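Local coordinates for protein Alpha/beta hydrolase (PDB 6KSU) that probably catalyses heterochiral macrolactamization, releasing non-ribosomal peptides as rings, with a fold of the penicillin-binding-protein and beta-lactamase family, at residues A[24-35]-A[49-60]; A[315-325]-A[336-344]. All blocks are in the same frame, centred on the assembly; numbering follows the deposited sequence.

Contact 1 of 2, residues A[24-35]-A[49-60]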
# COMPACT_ATOMS: atom_id res chain seq x y z
N GLU A 24 -23.95 -1.91 21.73
CA GLU A 24 -23.41 -1.74 20.38
C GLU A 24 -23.80 -0.38 19.81
O GLU A 24 -22.97 0.30 19.19
CB GLU A 24 -23.88 -2.88 19.48
CG GLU A 24 -23.12 -4.19 19.68
CD GLU A 24 -23.88 -5.41 19.16
OE1 GLU A 24 -24.03 -5.55 17.93
OE2 GLU A 24 -24.33 -6.24 19.99
N GLY A 25 -25.05 0.05 20.02
CA GLY A 25 -25.47 1.36 19.56
C GLY A 25 -24.67 2.48 20.20
O GLY A 25 -24.35 3.48 19.54
N ALA A 26 -24.35 2.34 21.48
CA ALA A 26 -23.46 3.30 22.13
C ALA A 26 -22.11 3.37 21.41
O ALA A 26 -21.55 4.46 21.25
CB ALA A 26 -23.28 2.93 23.60
N GLU A 27 -21.57 2.23 20.98
CA GLU A 27 -20.24 2.22 20.37
C GLU A 27 -20.25 2.95 19.03
O GLU A 27 -19.36 3.78 18.77
CB GLU A 27 -19.74 0.79 20.19
CG GLU A 27 -19.54 0.04 21.47
CD GLU A 27 -18.98 -1.34 21.24
OE1 GLU A 27 -19.37 -1.98 20.23
OE2 GLU A 27 -18.14 -1.78 22.05
N ARG A 28 -21.23 2.67 18.17
CA ARG A 28 -21.30 3.36 16.88
C ARG A 28 -21.42 4.86 17.09
O ARG A 28 -20.86 5.64 16.31
CB ARG A 28 -22.48 2.84 16.05
CG ARG A 28 -22.44 1.36 15.68
CD ARG A 28 -23.87 0.79 15.58
NE ARG A 28 -23.90 -0.67 15.57
CZ ARG A 28 -24.87 -1.41 16.11
NH1 ARG A 28 -25.91 -0.82 16.70
NH2 ARG A 28 -24.80 -2.73 16.05
N ASP A 29 -22.16 5.28 18.11
CA ASP A 29 -22.26 6.70 18.42
C ASP A 29 -20.91 7.26 18.83
O ASP A 29 -20.50 8.33 18.36
CB ASP A 29 -23.27 6.93 19.53
CG ASP A 29 -24.69 6.69 19.06
OD1 ASP A 29 -24.90 6.76 17.83
OD2 ASP A 29 -25.56 6.40 19.91
N ALA A 30 -20.19 6.53 19.69
CA ALA A 30 -18.87 6.98 20.10
C ALA A 30 -17.91 7.05 18.92
O ALA A 30 -17.05 7.93 18.87
CB ALA A 30 -18.31 6.07 21.18
N VAL A 31 -18.04 6.14 17.95
CA VAL A 31 -17.10 6.17 16.83
C VAL A 31 -17.36 7.40 15.97
O VAL A 31 -16.44 8.20 15.70
CB VAL A 31 -17.18 4.87 16.01
CG1 VAL A 31 -16.57 5.06 14.62
CG2 VAL A 31 -16.47 3.75 16.73
N GLY A 32 -18.61 7.59 15.55
CA GLY A 32 -18.95 8.80 14.82
C GLY A 32 -18.56 10.07 15.56
O GLY A 32 -18.01 11.00 14.97
N ALA A 33 -18.83 10.12 16.86
CA ALA A 33 -18.44 11.29 17.63
C ALA A 33 -16.93 11.42 17.68
O ALA A 33 -16.40 12.54 17.61
CB ALA A 33 -19.02 11.21 19.05
N LEU A 34 -16.21 10.30 17.76
CA LEU A 34 -14.76 10.35 17.74
C LEU A 34 -14.26 10.83 16.39
O LEU A 34 -13.43 11.75 16.32
CB LEU A 34 -14.20 8.97 18.06
CG LEU A 34 -12.69 8.98 18.28
CD1 LEU A 34 -12.38 9.71 19.58
CD2 LEU A 34 -12.13 7.57 18.29
N PHE A 35 -14.78 10.24 15.31
CA PHE A 35 -14.41 10.63 13.95
C PHE A 35 -14.61 12.12 13.71
O PHE A 35 -13.75 12.79 13.14
CB PHE A 35 -15.24 9.79 12.97
CG PHE A 35 -15.07 10.14 11.52
CD1 PHE A 35 -13.87 9.94 10.87
CD2 PHE A 35 -16.15 10.62 10.79
CE1 PHE A 35 -13.76 10.21 9.50
CE2 PHE A 35 -16.04 10.91 9.42
CZ PHE A 35 -14.85 10.72 8.78
N LEU A 49 -15.39 7.40 6.94
CA LEU A 49 -15.03 6.26 7.77
C LEU A 49 -16.20 5.28 7.71
O LEU A 49 -17.35 5.66 7.95
CB LEU A 49 -14.72 6.68 9.22
CG LEU A 49 -14.47 5.55 10.23
CD1 LEU A 49 -13.06 4.91 10.07
CD2 LEU A 49 -14.66 6.06 11.64
N SER A 50 -15.91 4.05 7.34
CA SER A 50 -16.94 3.03 7.31
C SER A 50 -16.45 1.86 8.14
O SER A 50 -15.31 1.45 7.99
CB SER A 50 -17.24 2.59 5.87
OG SER A 50 -17.73 3.68 5.12
N VAL A 51 -17.31 1.36 9.03
CA VAL A 51 -16.98 0.26 9.92
C VAL A 51 -18.04 -0.82 9.77
O VAL A 51 -19.23 -0.55 9.99
CB VAL A 51 -16.91 0.71 11.38
CG1 VAL A 51 -16.43 -0.43 12.27
CG2 VAL A 51 -16.05 1.95 11.51
N TYR A 52 -17.62 -2.03 9.41
CA TYR A 52 -18.49 -3.19 9.48
C TYR A 52 -18.14 -3.96 10.74
O TYR A 52 -16.97 -4.30 10.97
CB TYR A 52 -18.35 -4.07 8.23
CG TYR A 52 -19.21 -5.31 8.26
CD1 TYR A 52 -20.56 -5.29 7.90
CD2 TYR A 52 -18.66 -6.52 8.68
CE1 TYR A 52 -21.33 -6.47 7.93
CE2 TYR A 52 -19.40 -7.66 8.72
CZ TYR A 52 -20.74 -7.65 8.35
OH TYR A 52 -21.41 -8.84 8.42
N ARG A 53 -19.14 -4.18 11.59
CA ARG A 53 -18.91 -4.80 12.89
C ARG A 53 -20.24 -5.32 13.43
O ARG A 53 -21.26 -4.62 13.37
CB ARG A 53 -18.27 -3.81 13.86
CG ARG A 53 -18.55 -4.13 15.32
CD ARG A 53 -17.45 -3.64 16.25
NE ARG A 53 -17.50 -2.21 16.46
CZ ARG A 53 -17.07 -1.62 17.57
NH1 ARG A 53 -16.57 -2.36 18.56
NH2 ARG A 53 -17.12 -0.30 17.68
N ASP A 54 -20.22 -6.55 13.94
CA ASP A 54 -21.41 -7.20 14.49
C ASP A 54 -22.49 -7.37 13.43
O ASP A 54 -23.69 -7.24 13.72
CB ASP A 54 -21.93 -6.44 15.70
CG ASP A 54 -21.03 -6.60 16.91
OD1 ASP A 54 -20.73 -5.59 17.57
OD2 ASP A 54 -20.62 -7.75 17.18
N GLY A 55 -22.07 -7.70 12.21
CA GLY A 55 -22.97 -7.94 11.11
C GLY A 55 -23.57 -6.71 10.46
O GLY A 55 -24.36 -6.85 9.52
N ALA A 56 -23.25 -5.50 10.91
CA ALA A 56 -23.87 -4.34 10.31
C ALA A 56 -22.85 -3.25 10.05
O ALA A 56 -21.77 -3.22 10.64
CB ALA A 56 -25.01 -3.82 11.17
N LEU A 57 -23.23 -2.33 9.17
CA LEU A 57 -22.34 -1.32 8.63
C LEU A 57 -22.67 0.05 9.23
O LEU A 57 -23.84 0.43 9.32
CB LEU A 57 -22.47 -1.28 7.11
CG LEU A 57 -21.69 -0.21 6.37
CD1 LEU A 57 -20.21 -0.66 6.25
CD2 LEU A 57 -22.31 0.02 4.99
N SER A 58 -21.62 0.78 9.63
CA SER A 58 -21.72 2.18 10.02
C SER A 58 -21.00 3.01 8.96
O SER A 58 -19.88 2.66 8.58
CB SER A 58 -21.07 2.45 11.38
OG SER A 58 -21.82 1.89 12.44
N GLU A 59 -21.63 4.09 8.50
CA GLU A 59 -21.06 4.94 7.46
C GLU A 59 -21.01 6.37 7.96
O GLU A 59 -22.05 7.00 8.16
CB GLU A 59 -21.86 4.88 6.16
CG GLU A 59 -22.14 3.50 5.61
CD GLU A 59 -22.76 3.57 4.22
OE1 GLU A 59 -21.99 3.52 3.24
OE2 GLU A 59 -24.02 3.71 4.10
N TYR A 60 -19.80 6.89 8.13
CA TYR A 60 -19.60 8.26 8.56
C TYR A 60 -18.95 9.01 7.41
O TYR A 60 -18.14 8.45 6.68
CB TYR A 60 -18.74 8.30 9.81
CG TYR A 60 -19.16 7.32 10.90
CD1 TYR A 60 -20.17 7.63 11.81
CD2 TYR A 60 -18.54 6.09 11.02
CE1 TYR A 60 -20.55 6.73 12.81
CE2 TYR A 60 -18.91 5.18 12.02
CZ TYR A 60 -19.91 5.51 12.92
OH TYR A 60 -20.27 4.61 13.91

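Contact 2 of 2, residues A[315-325]-A[336-344]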
# COMPACT_ATOMS: atom_id res chain seq x y z
N HIS A 315 -0.33 -6.50 10.59
CA HIS A 315 0.15 -5.80 11.77
C HIS A 315 -0.30 -6.59 12.99
O HIS A 315 -1.49 -6.86 13.15
CB HIS A 315 -0.39 -4.37 11.83
CG HIS A 315 0.24 -3.44 10.83
ND1 HIS A 315 -0.11 -2.11 10.73
CD2 HIS A 315 1.19 -3.65 9.89
CE1 HIS A 315 0.60 -1.55 9.76
NE2 HIS A 315 1.40 -2.46 9.24
N GLY A 316 0.65 -6.96 13.86
CA GLY A 316 0.33 -7.82 15.00
C GLY A 316 0.46 -9.29 14.66
O GLY A 316 0.77 -9.68 13.53
N THR A 317 0.19 -10.15 15.65
CA THR A 317 0.63 -11.51 15.37
C THR A 317 -0.44 -12.59 15.53
O THR A 317 -0.49 -13.52 14.70
CB THR A 317 1.84 -11.85 16.23
OG1 THR A 317 2.98 -11.15 15.73
CG2 THR A 317 2.13 -13.34 16.17
N GLY A 318 -1.29 -12.53 16.56
CA GLY A 318 -2.12 -13.71 16.75
C GLY A 318 -3.61 -13.46 16.70
O GLY A 318 -4.22 -13.32 15.63
N ASP A 319 -4.21 -13.42 17.88
CA ASP A 319 -5.54 -12.85 17.98
C ASP A 319 -5.52 -11.35 17.73
O ASP A 319 -6.53 -10.79 17.32
CB ASP A 319 -6.14 -13.17 19.35
CG ASP A 319 -6.67 -14.59 19.42
OD1 ASP A 319 -6.14 -15.47 18.69
OD2 ASP A 319 -7.63 -14.81 20.19
N GLY A 320 -4.37 -10.72 17.94
CA GLY A 320 -4.24 -9.29 17.72
C GLY A 320 -3.74 -8.92 16.35
O GLY A 320 -3.35 -7.77 16.13
N ALA A 321 -3.74 -9.85 15.41
CA ALA A 321 -3.24 -9.60 14.07
C ALA A 321 -4.32 -8.94 13.22
O ALA A 321 -5.43 -9.47 13.09
CB ALA A 321 -2.79 -10.91 13.43
N TRP A 322 -3.99 -7.80 12.62
CA TRP A 322 -4.89 -7.14 11.69
C TRP A 322 -4.26 -7.11 10.31
O TRP A 322 -3.03 -7.04 10.18
CB TRP A 322 -5.22 -5.71 12.11
CG TRP A 322 -6.13 -5.61 13.28
CD1 TRP A 322 -5.82 -5.91 14.57
CD2 TRP A 322 -7.50 -5.18 13.28
NE1 TRP A 322 -6.91 -5.68 15.38
CE2 TRP A 322 -7.95 -5.24 14.61
CE3 TRP A 322 -8.38 -4.74 12.28
CZ2 TRP A 322 -9.25 -4.87 14.98
CZ3 TRP A 322 -9.67 -4.38 12.65
CH2 TRP A 322 -10.09 -4.45 13.98
N TYR A 323 -5.11 -7.12 9.29
CA TYR A 323 -4.66 -7.09 7.92
C TYR A 323 -5.22 -5.86 7.23
O TYR A 323 -6.30 -5.38 7.57
CB TYR A 323 -5.06 -8.37 7.17
CG TYR A 323 -4.60 -9.62 7.89
CD1 TYR A 323 -3.38 -10.19 7.58
CD2 TYR A 323 -5.36 -10.19 8.91
CE1 TYR A 323 -2.93 -11.32 8.26
CE2 TYR A 323 -4.93 -11.31 9.59
CZ TYR A 323 -3.71 -11.88 9.26
OH TYR A 323 -3.26 -13.00 9.93
N GLY A 324 -4.47 -5.36 6.24
CA GLY A 324 -4.99 -4.30 5.41
C GLY A 324 -3.98 -3.76 4.42
O GLY A 324 -3.17 -4.51 3.87
N HIS A 325 -4.05 -2.46 4.17
CA HIS A 325 -3.21 -1.79 3.19
C HIS A 325 -3.36 -0.30 3.43
O HIS A 325 -4.37 0.16 3.95
CB HIS A 325 -3.62 -2.15 1.76
CG HIS A 325 -2.48 -2.25 0.81
ND1 HIS A 325 -1.77 -1.14 0.38
CD2 HIS A 325 -1.91 -3.32 0.19
CE1 HIS A 325 -0.82 -1.53 -0.46
NE2 HIS A 325 -0.89 -2.84 -0.59
N LEU A 336 -7.21 0.75 5.04
CA LEU A 336 -8.12 -0.37 5.17
C LEU A 336 -7.59 -1.34 6.21
O LEU A 336 -6.38 -1.60 6.27
CB LEU A 336 -8.31 -1.11 3.83
CG LEU A 336 -8.99 -2.48 3.90
CD1 LEU A 336 -10.43 -2.34 4.39
CD2 LEU A 336 -8.97 -3.13 2.55
N ARG A 337 -8.49 -1.89 7.03
CA ARG A 337 -8.09 -2.81 8.09
C ARG A 337 -9.16 -3.86 8.29
O ARG A 337 -10.34 -3.53 8.39
CB ARG A 337 -7.84 -2.08 9.42
CG ARG A 337 -6.66 -1.15 9.40
CD ARG A 337 -5.32 -1.90 9.30
NE ARG A 337 -4.18 -1.00 9.48
CZ ARG A 337 -3.67 -0.22 8.52
NH1 ARG A 337 -4.19 -0.25 7.30
NH2 ARG A 337 -2.63 0.56 8.77
N ILE A 338 -8.73 -5.12 8.37
CA ILE A 338 -9.62 -6.28 8.42
C ILE A 338 -9.19 -7.18 9.57
O ILE A 338 -8.01 -7.50 9.69
CB ILE A 338 -9.59 -7.08 7.11
CG1 ILE A 338 -9.91 -6.20 5.90
CG2 ILE A 338 -10.47 -8.28 7.21
CD1 ILE A 338 -9.54 -6.83 4.60
N HIS A 339 -10.14 -7.61 10.39
CA HIS A 339 -9.87 -8.64 11.39
C HIS A 339 -10.79 -9.80 11.09
O HIS A 339 -11.94 -9.81 11.55
CB HIS A 339 -10.09 -8.15 12.82
CG HIS A 339 -9.56 -9.09 13.86
ND1 HIS A 339 -10.22 -10.24 14.22
CD2 HIS A 339 -8.43 -9.05 14.60
CE1 HIS A 339 -9.53 -10.86 15.16
NE2 HIS A 339 -8.44 -10.16 15.41
N PRO A 340 -10.33 -10.81 10.34
CA PRO A 340 -11.26 -11.85 9.89
C PRO A 340 -11.98 -12.54 11.03
O PRO A 340 -13.20 -12.79 10.92
CB PRO A 340 -10.35 -12.82 9.12
CG PRO A 340 -9.17 -11.99 8.75
CD PRO A 340 -8.96 -11.03 9.85
N ASP A 341 -11.30 -12.82 12.14
CA ASP A 341 -11.92 -13.70 13.12
C ASP A 341 -13.04 -13.00 13.86
O ASP A 341 -14.07 -13.62 14.18
CB ASP A 341 -10.88 -14.29 14.06
CG ASP A 341 -10.07 -15.40 13.40
OD1 ASP A 341 -10.30 -15.67 12.20
OD2 ASP A 341 -9.21 -16.00 14.07
N ARG A 342 -12.89 -11.70 14.11
CA ARG A 342 -13.95 -10.91 14.70
C ARG A 342 -14.93 -10.34 13.66
O ARG A 342 -15.84 -9.59 14.04
CB ARG A 342 -13.34 -9.78 15.54
CG ARG A 342 -12.52 -10.27 16.71
CD ARG A 342 -11.70 -9.16 17.37
NE ARG A 342 -12.57 -8.10 17.85
CZ ARG A 342 -12.15 -6.94 18.34
NH1 ARG A 342 -10.85 -6.68 18.42
NH2 ARG A 342 -13.04 -6.04 18.75
N SER A 343 -14.77 -10.68 12.38
CA SER A 343 -15.66 -10.19 11.32
C SER A 343 -15.76 -8.67 11.35
O SER A 343 -16.85 -8.09 11.40
CB SER A 343 -17.04 -10.84 11.41
OG SER A 343 -16.96 -12.25 11.29
N LEU A 344 -14.58 -8.02 11.35
CA LEU A 344 -14.52 -6.58 11.49
C LEU A 344 -13.68 -5.99 10.36
O LEU A 344 -12.56 -6.46 10.10
CB LEU A 344 -13.94 -6.20 12.85
CG LEU A 344 -13.97 -4.76 13.33
CD1 LEU A 344 -13.54 -4.81 14.77
CD2 LEU A 344 -13.11 -3.75 12.55
O HOH W 1 -2.38 -0.89 11.65

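Contact 1 of 2, residues A[24-35]-A[49-60]
Two torsions aim the rings that join these segments: Tyr60 holds CG anti to its carbonyl carbon (chi1 -47°), which carries the phenol up under the helix, whereas Phe35 has CG opposite its own backbone N (chi1 175°) and drops its ring onto the strands. Tyr60 OH donates to Arg28 O at 2.7 Å, tilted out of the carbonyl plane. That oxygen also accepts the helical N-H of Gly32, so two donors grip it. Having no side chain, Gly32 lets the ring come close, with its CA 3.3 Å from Tyr60 CE1. CG1 of Val31 packs against CE2 of Tyr60 at 3.5 Å; the same methyl reaches Leu49 CD2. Leu49 CB then sits over one face of Phe35, 3.7 Å from CE1, a CH-pi contact displaced toward the rim.

Toward the hairpin tip the contact turns polar. Glu27 OE1 lies over a face of the Arg53 guanidinium, 3.3 Å from NH1; because no N-H points at it, this salt bridge rests on charge alone. Arg28 lays its CG against Ser58 OG, 3.3 Å away, and its guanidinium forms a salt bridge to Glu24. That charge probably eases the approach of two carboxylates, Glu24 OE1 and Asp54 OD1, at 3.3 Å.

The axis of helix segment 24-35 passes 9.5 Å from that of strand 56-60, their directions 22° apart. Helix 23-41 thus covers one face of strands 46-53 and 56-63, at one edge of the antiparallel sheet, as in serine beta-lactamases. Phe35 and Leu49 both continue onto Leu348 of strand 344-350, Arg53 NH1 bonds to Ala369 O, and helix 261-268 packs on the reverse face through Ser50 and Tyr52.

Contact 2 of 2, residues A[315-325]-A[336-344]
His339 meets Trp322 and the loop before it atom by atom. Its CB stands over the six-membered ring of Trp322, 3.7 Å from the centroid and almost on the normal. With CG anti to the backbone N (chi1 -168°), the imidazole swings past the indole, turning its edge to the five-membered ring with the planes at 64°. CD2 comes 3.4 Å from Ala321 O. ND1 accepts the backbone N-H of Arg342 at 3.0 Å, and at the tip NE2 donates to Asp319 O at 2.8 Å in a nearly straight bond (177°) within the ring plane. Both nitrogens are therefore used, which fixes the ring's rotation and indicates a proton on NE2. At the indole's edge, Trp322 CH2 touches Leu344 CD2 at 3.4 Å.

Further along, Tyr323–Ile338 and His325–Leu336 are hydrogen-bonded antiparallel pairs flanking the non-hydrogen-bonded Gly324–Arg337. Arg337 folds back so that NH1 reaches Leu336 O at 2.8 Å, from above the carbonyl plane; His325 N approaches from the other face. Arg337 NE donates to a water, 2.8 Å away, that also bonds His315 ND1, while His315 NE2 bonds Leu304 O.

The type I turn from Pro340 to Ser343 ends in a G1 bulge, Ser343 and Leu344 both facing His339, and leads into strand 344-350. Strand 313-315 lies beyond 322-329, and helix 85-98 covers Leu336 and Ile338 with Phe87. His325 touches Lys86 and Tyr174, consistent with this strand bordering the probable SxxK active site.

From the N terminus, contact 1 closes first: helix 23-41 is followed by a short connection, and the chain returns as the hairpin of strands 46-53 and 56-63. Contact 2 opens only after the long helical part has been traversed, and closes the hairpin of 322-329 and 332-339. The two loops lie in series, neither nested nor crossed. They nevertheless share one sheet, since strand 344-350 stands between 46-53 and 332-339 and so unites early and late chain. Their centres are about 17 Å apart, and they meet directly where Tyr52 CD2 packs 3.6 Å from Ser343 O. The chain then goes on to its C-terminal barrel.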